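Local coordinates for protein superoxide dismutase [Fe] (Aquifex pyrophilus, PDB 1COJ) that destroys superoxide radicals by converting them, with protons, into hydrogen peroxide and molecular oxygen at a single iron ion per subunit of a homotetramer, at residues E66-V69 against E70-F73; I188-D191 against V192-R196; P26-E29 against A30-G34; G132-I135 against F136-R139. All coordinates share one frame; numbering follows the deposited sequence.

Along the chain the order is contact 3, contact 1, contact 4, contact 2. Contacts 3 and 1 belong to the N-terminal alpha-hairpin domain, on the successive helices 21-47 and 63-86, with centres about 19 Å apart. Contacts 4 and 2 belong to the C-terminal domain: the turn that joins strands 128-134 and 139-145, and the start of helix 190-207, about 18 Å apart between centres and about 7 Å between nearest atoms. Contact 3 carries a ligand of the iron and lies about 31 Å, centre to centre, from contact 4. Contacts 1, 2 and 4 all reach the third subunit, while 1 and 3 reach the fourth, tying local helix and turn geometry to the tetramer.

Contact 1 of 4, residues E66-V69 against E70-F73; sequences ELKV and EETF
The carboxylate of Glu71 is met by Lys68 NZ at the syn lone pair of OE1, 2.9 Å away, in a salt bridge between residues three apart on the helix. The two side chains run side by side in the same direction. Glu71 is extended, with CG anti to the backbone N (chi1 -177°), while the Lys68 chain bends at chi2 and chi3, and this curl brings its ammonium back to the carboxylate. Lys68 NZ has a second partner, Val142 O of the third subunit. The other flat groups meet partners outside the segments: the Glu70 carboxylate is held by Arg65 of the second subunit and Arg126 of the fourth, and that same Arg126 makes a cation-pi contact with the Phe73 ring, which also meets His148 of its own chain. All this sits on helix 63-86, the second long helix of the alpha-hairpin domain, where Leu67, Glu70 and Glu71 pack against helix 21-47. Thr72 turns its hydroxyl back along the helix: OG1 donates to Val69 O at 2.7 Å, lying in the carbonyl plane, and is also within hydrogen-bonding distance of the Asn149 side chain. Thr72 N adds a weak bond to that carbonyl. One turn earlier Glu70 N gives Glu66 O a nearly straight bond of 3.1 Å (N-H...O 174°). Glu71 N divides itself weakly between Leu67 O and Lys68 O.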
# COMPACT_ATOMS: atom_id res chain seq x y z
N GLU A 66 -13.44 5.04 3.86
CA GLU A 66 -12.75 4.20 4.84
C GLU A 66 -13.45 2.86 5.04
O GLU A 66 -12.79 1.82 5.15
CB GLU A 66 -12.58 4.93 6.17
CG GLU A 66 -12.15 6.39 6.07
CD GLU A 66 -11.00 6.64 5.10
OE1 GLU A 66 -11.09 7.63 4.34
OE2 GLU A 66 -10.02 5.87 5.09
N LEU A 67 -14.78 2.88 5.07
CA LEU A 67 -15.57 1.67 5.23
C LEU A 67 -15.38 0.73 4.03
O LEU A 67 -15.24 -0.48 4.20
CB LEU A 67 -17.06 2.02 5.40
CG LEU A 67 -17.48 2.54 6.77
CD1 LEU A 67 -18.82 3.26 6.70
CD2 LEU A 67 -17.54 1.38 7.75
N LYS A 68 -15.36 1.30 2.83
CA LYS A 68 -15.17 0.50 1.62
C LYS A 68 -13.76 -0.08 1.55
O LYS A 68 -13.57 -1.19 1.05
CB LYS A 68 -15.48 1.33 0.38
CG LYS A 68 -16.94 1.75 0.25
CD LYS A 68 -17.87 0.55 0.09
CE LYS A 68 -17.60 -0.22 -1.20
NZ LYS A 68 -18.55 -1.33 -1.41
N VAL A 69 -12.78 0.68 2.03
CA VAL A 69 -11.39 0.23 2.03
C VAL A 69 -11.26 -1.00 2.92
O VAL A 69 -10.82 -2.06 2.47
CB VAL A 69 -10.42 1.33 2.54
CG1 VAL A 69 -9.03 0.75 2.75
CG2 VAL A 69 -10.35 2.48 1.56
N GLU A 70 -11.72 -0.90 4.16
CA GLU A 70 -11.61 -2.02 5.08
C GLU A 70 -12.57 -3.16 4.77
O GLU A 70 -12.38 -4.29 5.22
CB GLU A 70 -11.74 -1.56 6.54
CG GLU A 70 -10.80 -0.40 6.92
CD GLU A 70 -9.31 -0.71 6.77
OE1 GLU A 70 -8.49 0.18 7.08
OE2 GLU A 70 -8.94 -1.83 6.35
N GLU A 71 -13.60 -2.88 3.97
CA GLU A 71 -14.54 -3.92 3.60
C GLU A 71 -13.78 -4.98 2.80
O GLU A 71 -13.99 -6.17 2.99
CB GLU A 71 -15.68 -3.37 2.75
CG GLU A 71 -16.73 -4.43 2.39
CD GLU A 71 -17.82 -3.88 1.49
OE1 GLU A 71 -17.49 -3.08 0.58
OE2 GLU A 71 -19.00 -4.24 1.68
N THR A 72 -12.88 -4.54 1.92
CA THR A 72 -12.10 -5.46 1.10
C THR A 72 -11.11 -6.24 1.96
O THR A 72 -10.89 -7.43 1.75
CB THR A 72 -11.33 -4.76 -0.06
OG1 THR A 72 -10.37 -3.85 0.47
CG2 THR A 72 -12.29 -4.01 -0.96
N PHE A 73 -10.54 -5.57 2.96
CA PHE A 73 -9.57 -6.21 3.86
C PHE A 73 -10.22 -7.34 4.64
O PHE A 73 -9.72 -8.48 4.65
CB PHE A 73 -8.99 -5.18 4.84
CG PHE A 73 -7.94 -5.75 5.76
CD1 PHE A 73 -6.65 -5.97 5.30
CD2 PHE A 73 -8.26 -6.10 7.07
CE1 PHE A 73 -5.68 -6.52 6.13
CE2 PHE A 73 -7.30 -6.66 7.92
CZ PHE A 73 -6.00 -6.87 7.44

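Contact 2 of 4, residues I188-D191 against V192-R196; sequences INWD and VVNER
Trp190 and Val193 lie side by side and point the same way, so that Val193 CG1 comes to 3.9 Å from CZ3 of the indole, approaching the ring obliquely. Ile188 comes in from another direction: its CG2 sits 3.6 Å above the indole plane, over the ring centre, and also reaches Val193 CG2 at 4.0 Å, the Ile188 and Val193 side chains running at a slant to each other. The three thus form one apolar cluster, which Ile160 of strand 157-163 joins by touching both Trp190 and Val193. Here helix 190-207 begins, with Asn189 as its N-cap. CG of Asn189 lies anti to the backbone N (chi1 -176°), and OD1 turns toward the first turn, where it accepts weak bonds from Asp191 N at 3.1 Å and Val192 N at 3.4 Å. The Asn189 and Val192 side chains cross at about a right angle, with Asn189 CG 3.7 Å from Val192 CG2. Beyond the cap the regular bonds take over, Asn194 N to Trp190 O at 2.8 Å and Glu195 N to Asp191 O. The charged ends turn to other partners: Asp191 forms a salt bridge with Lys93, and Glu195 with Lys212 of the third subunit.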
# COMPACT_ATOMS: atom_id res chain seq x y z
N ILE A 188 -2.75 -31.30 2.07
CA ILE A 188 -3.68 -30.84 1.05
C ILE A 188 -4.76 -31.86 0.71
O ILE A 188 -4.46 -33.03 0.43
CB ILE A 188 -2.96 -30.41 -0.25
CG1 ILE A 188 -2.11 -29.17 0.01
CG2 ILE A 188 -3.98 -30.13 -1.35
CD1 ILE A 188 -1.34 -28.67 -1.21
N ASN A 189 -6.01 -31.43 0.78
CA ASN A 189 -7.14 -32.27 0.45
C ASN A 189 -7.40 -32.06 -1.04
O ASN A 189 -8.07 -31.11 -1.44
CB ASN A 189 -8.38 -31.86 1.26
CG ASN A 189 -9.56 -32.78 1.02
OD1 ASN A 189 -9.67 -33.43 -0.02
ND2 ASN A 189 -10.45 -32.84 1.99
N TRP A 190 -6.84 -32.95 -1.86
CA TRP A 190 -6.99 -32.85 -3.31
C TRP A 190 -8.40 -33.04 -3.84
O TRP A 190 -8.69 -32.63 -4.96
CB TRP A 190 -6.02 -33.80 -4.00
CG TRP A 190 -4.61 -33.34 -3.86
CD1 TRP A 190 -3.66 -33.84 -3.01
CD2 TRP A 190 -4.00 -32.26 -4.55
NE1 TRP A 190 -2.50 -33.12 -3.13
CE2 TRP A 190 -2.67 -32.15 -4.07
CE3 TRP A 190 -4.44 -31.36 -5.54
CZ2 TRP A 190 -1.78 -31.17 -4.54
CZ3 TRP A 190 -3.55 -30.39 -6.01
CH2 TRP A 190 -2.24 -30.31 -5.51
N ASP A 191 -9.28 -33.64 -3.04
CA ASP A 191 -10.67 -33.81 -3.46
C ASP A 191 -11.27 -32.42 -3.59
O ASP A 191 -11.98 -32.11 -4.55
CB ASP A 191 -11.45 -34.63 -2.43
CG ASP A 191 -11.09 -36.11 -2.45
OD1 ASP A 191 -10.20 -36.52 -3.21
OD2 ASP A 191 -11.73 -36.87 -1.69
N VAL A 192 -10.95 -31.56 -2.62
CA VAL A 192 -11.43 -30.18 -2.58
C VAL A 192 -10.86 -29.38 -3.75
O VAL A 192 -11.61 -28.74 -4.50
CB VAL A 192 -11.07 -29.50 -1.23
CG1 VAL A 192 -11.38 -28.01 -1.27
CG2 VAL A 192 -11.84 -30.15 -0.09
N VAL A 193 -9.55 -29.44 -3.92
CA VAL A 193 -8.87 -28.72 -5.00
C VAL A 193 -9.37 -29.16 -6.38
O VAL A 193 -9.63 -28.33 -7.25
CB VAL A 193 -7.34 -28.88 -4.92
CG1 VAL A 193 -6.66 -28.11 -6.05
CG2 VAL A 193 -6.84 -28.39 -3.56
N ASN A 194 -9.52 -30.47 -6.58
CA ASN A 194 -9.98 -31.00 -7.86
C ASN A 194 -11.38 -30.49 -8.20
O ASN A 194 -11.68 -30.19 -9.36
CB ASN A 194 -9.97 -32.53 -7.87
CG ASN A 194 -8.56 -33.11 -7.83
OD1 ASN A 194 -8.39 -34.31 -7.61
ND2 ASN A 194 -7.56 -32.28 -8.04
N GLU A 195 -12.24 -30.40 -7.18
CA GLU A 195 -13.60 -29.91 -7.38
C GLU A 195 -13.57 -28.44 -7.76
O GLU A 195 -14.30 -28.01 -8.65
CB GLU A 195 -14.45 -30.10 -6.13
CG GLU A 195 -15.81 -29.44 -6.26
CD GLU A 195 -16.77 -29.83 -5.16
OE1 GLU A 195 -17.93 -30.15 -5.48
OE2 GLU A 195 -16.38 -29.79 -3.97
N ARG A 196 -12.72 -27.68 -7.08
CA ARG A 196 -12.58 -26.25 -7.36
C ARG A 196 -12.17 -26.08 -8.82
O ARG A 196 -12.71 -25.23 -9.53
CB ARG A 196 -11.53 -25.62 -6.45
CG ARG A 196 -11.93 -25.54 -4.99
CD ARG A 196 -10.84 -24.86 -4.17
NE ARG A 196 -11.16 -24.83 -2.75
CZ ARG A 196 -10.28 -24.53 -1.79
NH1 ARG A 196 -9.03 -24.24 -2.10
NH2 ARG A 196 -10.65 -24.58 -0.52

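Contact 3 of 4, residues P26-E29 against A30-G34; sequences PHFE and AHYKG. With FE (Fe (III) ion), chain B.
At the iron site His27 supplies one ligand from helix 21-47, its NE2 2.1 Å from the iron; His31, one turn on, sets its CB at the edge of the His27 imidazole, nearest CD2. A water bound to the iron stands almost directly across the metal from NE2. The backbone here opens into wide pi-type turns: His31 N bonds to Pro26 O and Tyr32 N to His27 O at 3.0 Å. Pro26 O is gripped twice, by His31 N nearly along its axis and by Ala30 N from above the carbonyl plane at 2.9 Å. Phe28 and Tyr32 form an edge-to-face pair, centroids 4.9 Å apart and planes at 53°; Tyr32 CG, anti to the backbone N (chi1 163°), swings its ring back to Phe28. Tyr32 CD2 hangs over the centre of the Phe28 ring, and Tyr32 OH bonds to Glu82. Glu29 and Lys33 run side by side, and Glu29 OE1 takes Lys33 NZ at 2.9 Å on its syn side, 23° out of the carboxylate plane; Asp9 also pairs with Lys33. The His31 ring stacks on His167, and its NE2 bonds to Tyr170 of the fourth subunit. Three histidines, one aspartate and a water, with His27 and His81 from the N-terminal helical hairpin and Asp163 and His167 from the C-terminal domain, make up the characteristic metal site of the iron/manganese superoxide dismutases.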
# COMPACT_ATOMS: atom_id res chain seq x y z
N PRO A 26 -5.73 -20.24 17.70
CA PRO A 26 -5.84 -18.79 17.57
C PRO A 26 -6.11 -18.33 16.14
O PRO A 26 -6.80 -17.34 15.92
CB PRO A 26 -4.49 -18.30 18.09
CG PRO A 26 -3.56 -19.40 17.71
CD PRO A 26 -4.36 -20.63 18.08
N HIS A 27 -5.58 -19.06 15.17
CA HIS A 27 -5.76 -18.71 13.76
C HIS A 27 -7.23 -18.75 13.37
O HIS A 27 -7.74 -17.81 12.74
CB HIS A 27 -4.94 -19.64 12.87
CG HIS A 27 -4.67 -19.09 11.50
ND1 HIS A 27 -4.03 -19.79 10.50
CD2 HIS A 27 -4.96 -17.88 10.97
CE1 HIS A 27 -3.95 -19.00 9.42
NE2 HIS A 27 -4.51 -17.82 9.66
N PHE A 28 -7.92 -19.81 13.78
CA PHE A 28 -9.33 -19.99 13.46
C PHE A 28 -10.26 -19.21 14.38
O PHE A 28 -11.11 -18.45 13.92
CB PHE A 28 -9.69 -21.48 13.51
CG PHE A 28 -11.02 -21.80 12.89
CD1 PHE A 28 -11.11 -22.15 11.54
CD2 PHE A 28 -12.19 -21.73 13.64
CE1 PHE A 28 -12.34 -22.43 10.95
CE2 PHE A 28 -13.43 -22.01 13.07
CZ PHE A 28 -13.51 -22.36 11.72
N GLU A 29 -10.08 -19.39 15.69
CA GLU A 29 -10.93 -18.75 16.68
C GLU A 29 -10.76 -17.25 16.87
O GLU A 29 -11.74 -16.56 17.17
CB GLU A 29 -10.77 -19.46 18.04
CG GLU A 29 -11.11 -20.94 18.02
CD GLU A 29 -12.56 -21.22 17.63
OE1 GLU A 29 -13.44 -20.36 17.87
OE2 GLU A 29 -12.82 -22.32 17.10
N ALA A 30 -9.55 -16.73 16.73
CA ALA A 30 -9.33 -15.30 16.92
C ALA A 30 -9.25 -14.50 15.63
O ALA A 30 -10.03 -13.57 15.42
CB ALA A 30 -8.09 -15.06 17.77
N HIS A 31 -8.31 -14.86 14.77
CA HIS A 31 -8.11 -14.15 13.51
C HIS A 31 -9.25 -14.29 12.52
O HIS A 31 -9.89 -13.30 12.17
CB HIS A 31 -6.79 -14.57 12.87
CG HIS A 31 -5.60 -14.23 13.70
ND1 HIS A 31 -5.23 -12.92 13.95
CD2 HIS A 31 -4.73 -15.00 14.40
CE1 HIS A 31 -4.19 -12.91 14.77
NE2 HIS A 31 -3.86 -14.15 15.05
N TYR A 32 -9.52 -15.51 12.08
CA TYR A 32 -10.60 -15.75 11.13
C TYR A 32 -11.95 -15.18 11.60
O TYR A 32 -12.59 -14.41 10.89
CB TYR A 32 -10.71 -17.26 10.86
CG TYR A 32 -12.01 -17.69 10.22
CD1 TYR A 32 -12.46 -17.13 9.02
CD2 TYR A 32 -12.81 -18.66 10.82
CE1 TYR A 32 -13.67 -17.53 8.45
CE2 TYR A 32 -14.01 -19.07 10.27
CZ TYR A 32 -14.44 -18.50 9.08
OH TYR A 32 -15.64 -18.91 8.54
N LYS A 33 -12.35 -15.54 12.81
CA LYS A 33 -13.61 -15.06 13.35
C LYS A 33 -13.62 -13.55 13.55
O LYS A 33 -14.68 -12.92 13.50
CB LYS A 33 -13.98 -15.82 14.62
CG LYS A 33 -14.24 -17.29 14.35
CD LYS A 33 -14.83 -18.01 15.55
CE LYS A 33 -15.19 -19.44 15.18
NZ LYS A 33 -15.87 -20.13 16.31
N GLY A 34 -12.44 -12.97 13.73
CA GLY A 34 -12.32 -11.53 13.91
C GLY A 34 -12.67 -10.80 12.63
O GLY A 34 -13.28 -9.72 12.67
FE FE B . -4.26 -16.02 8.54
O HOH W 1 -3.91 -14.46 7.33

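Contact 4 of 4, residues G132-I135 against F136-R139; sequences GLDI and FSGR
Ser137 OG and Phe136 N both donate to the Asp134 carboxylate, each from above its plane: Ser137 OG to OD1 at 2.7 Å, and Phe136 N to OD2 at 3.2 Å, the latter closing an Asx turn. CG lies anti to the backbone N (chi1 167°), which folds the carboxylate over the bend. OD1 also takes a weak bond from Tyr75 OH of the third subunit. On the backbone, Asp134 O receives two donors, Gly138 N nearly head-on at 2.7 Å and Ser137 N at 3.2 Å from well above the carbonyl plane. Asp134 N in turn gives Arg139 O a straight bond of 2.9 Å. Together they shape the beta-hairpin turn that reverses the chain between antiparallel strands 128-134 and 139-145, with Gly138 at a positive phi (73°). Ser137 OG accepts from Arg139 N as well, an ST turn. Apolar contact falls to neighbours: Ile135 CG1 sits squarely over one face of the Phe136 ring, 4.0 Å from its centroid, in a CH-pi contact, both side chains pointing the same way. Separately, the Leu133 CD1 methyl makes van der Waals contact with backbone Gly138 O at 3.6 Å; Leu133 also packs on helix 190-207, which Ile135 touches at Leu207.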
# COMPACT_ATOMS: atom_id res chain seq x y z
N GLY A 132 -4.32 -19.98 -9.04
CA GLY A 132 -5.69 -19.90 -9.49
C GLY A 132 -5.82 -19.78 -10.99
O GLY A 132 -4.83 -19.75 -11.71
N LEU A 133 -7.07 -19.74 -11.46
CA LEU A 133 -7.34 -19.60 -12.88
C LEU A 133 -7.68 -18.15 -13.20
O LEU A 133 -8.61 -17.57 -12.63
CB LEU A 133 -8.51 -20.50 -13.30
CG LEU A 133 -8.86 -20.49 -14.80
CD1 LEU A 133 -7.81 -21.25 -15.59
CD2 LEU A 133 -10.23 -21.10 -15.01
N ASP A 134 -6.90 -17.56 -14.10
CA ASP A 134 -7.10 -16.19 -14.53
C ASP A 134 -8.19 -16.25 -15.61
O ASP A 134 -7.95 -16.74 -16.72
CB ASP A 134 -5.78 -15.65 -15.10
CG ASP A 134 -5.95 -14.35 -15.87
OD1 ASP A 134 -5.13 -14.11 -16.78
OD2 ASP A 134 -6.88 -13.56 -15.58
N ILE A 135 -9.38 -15.73 -15.31
CA ILE A 135 -10.49 -15.78 -16.26
C ILE A 135 -10.27 -14.98 -17.54
O ILE A 135 -10.95 -15.21 -18.54
CB ILE A 135 -11.83 -15.35 -15.64
CG1 ILE A 135 -11.76 -13.89 -15.17
CG2 ILE A 135 -12.20 -16.28 -14.51
CD1 ILE A 135 -13.11 -13.29 -14.83
N PHE A 136 -9.32 -14.06 -17.53
CA PHE A 136 -9.05 -13.24 -18.70
C PHE A 136 -8.17 -13.91 -19.74
O PHE A 136 -8.27 -13.60 -20.93
CB PHE A 136 -8.49 -11.88 -18.29
CG PHE A 136 -9.39 -11.10 -17.36
CD1 PHE A 136 -10.63 -10.63 -17.80
CD2 PHE A 136 -9.01 -10.88 -16.04
CE1 PHE A 136 -11.48 -9.94 -16.93
CE2 PHE A 136 -9.86 -10.20 -15.17
CZ PHE A 136 -11.09 -9.73 -15.62
N SER A 137 -7.35 -14.88 -19.31
CA SER A 137 -6.47 -15.59 -20.24
C SER A 137 -6.74 -17.09 -20.27
O SER A 137 -6.29 -17.79 -21.17
CB SER A 137 -5.01 -15.35 -19.86
OG SER A 137 -4.68 -16.04 -18.65
N GLY A 138 -7.48 -17.58 -19.27
CA GLY A 138 -7.79 -18.99 -19.19
C GLY A 138 -6.58 -19.81 -18.77
O GLY A 138 -6.56 -21.03 -18.95
N ARG A 139 -5.59 -19.15 -18.18
CA ARG A 139 -4.37 -19.82 -17.74
C ARG A 139 -4.23 -19.84 -16.22
O ARG A 139 -4.72 -18.95 -15.52
CB ARG A 139 -3.15 -19.12 -18.33
CG ARG A 139 -3.09 -19.14 -19.85
CD ARG A 139 -2.12 -18.09 -20.37
NE ARG A 139 -0.75 -18.28 -19.89
CZ ARG A 139 0.02 -19.31 -20.21
NH1 ARG A 139 -0.43 -20.27 -21.01
NH2 ARG A 139 1.27 -19.37 -19.75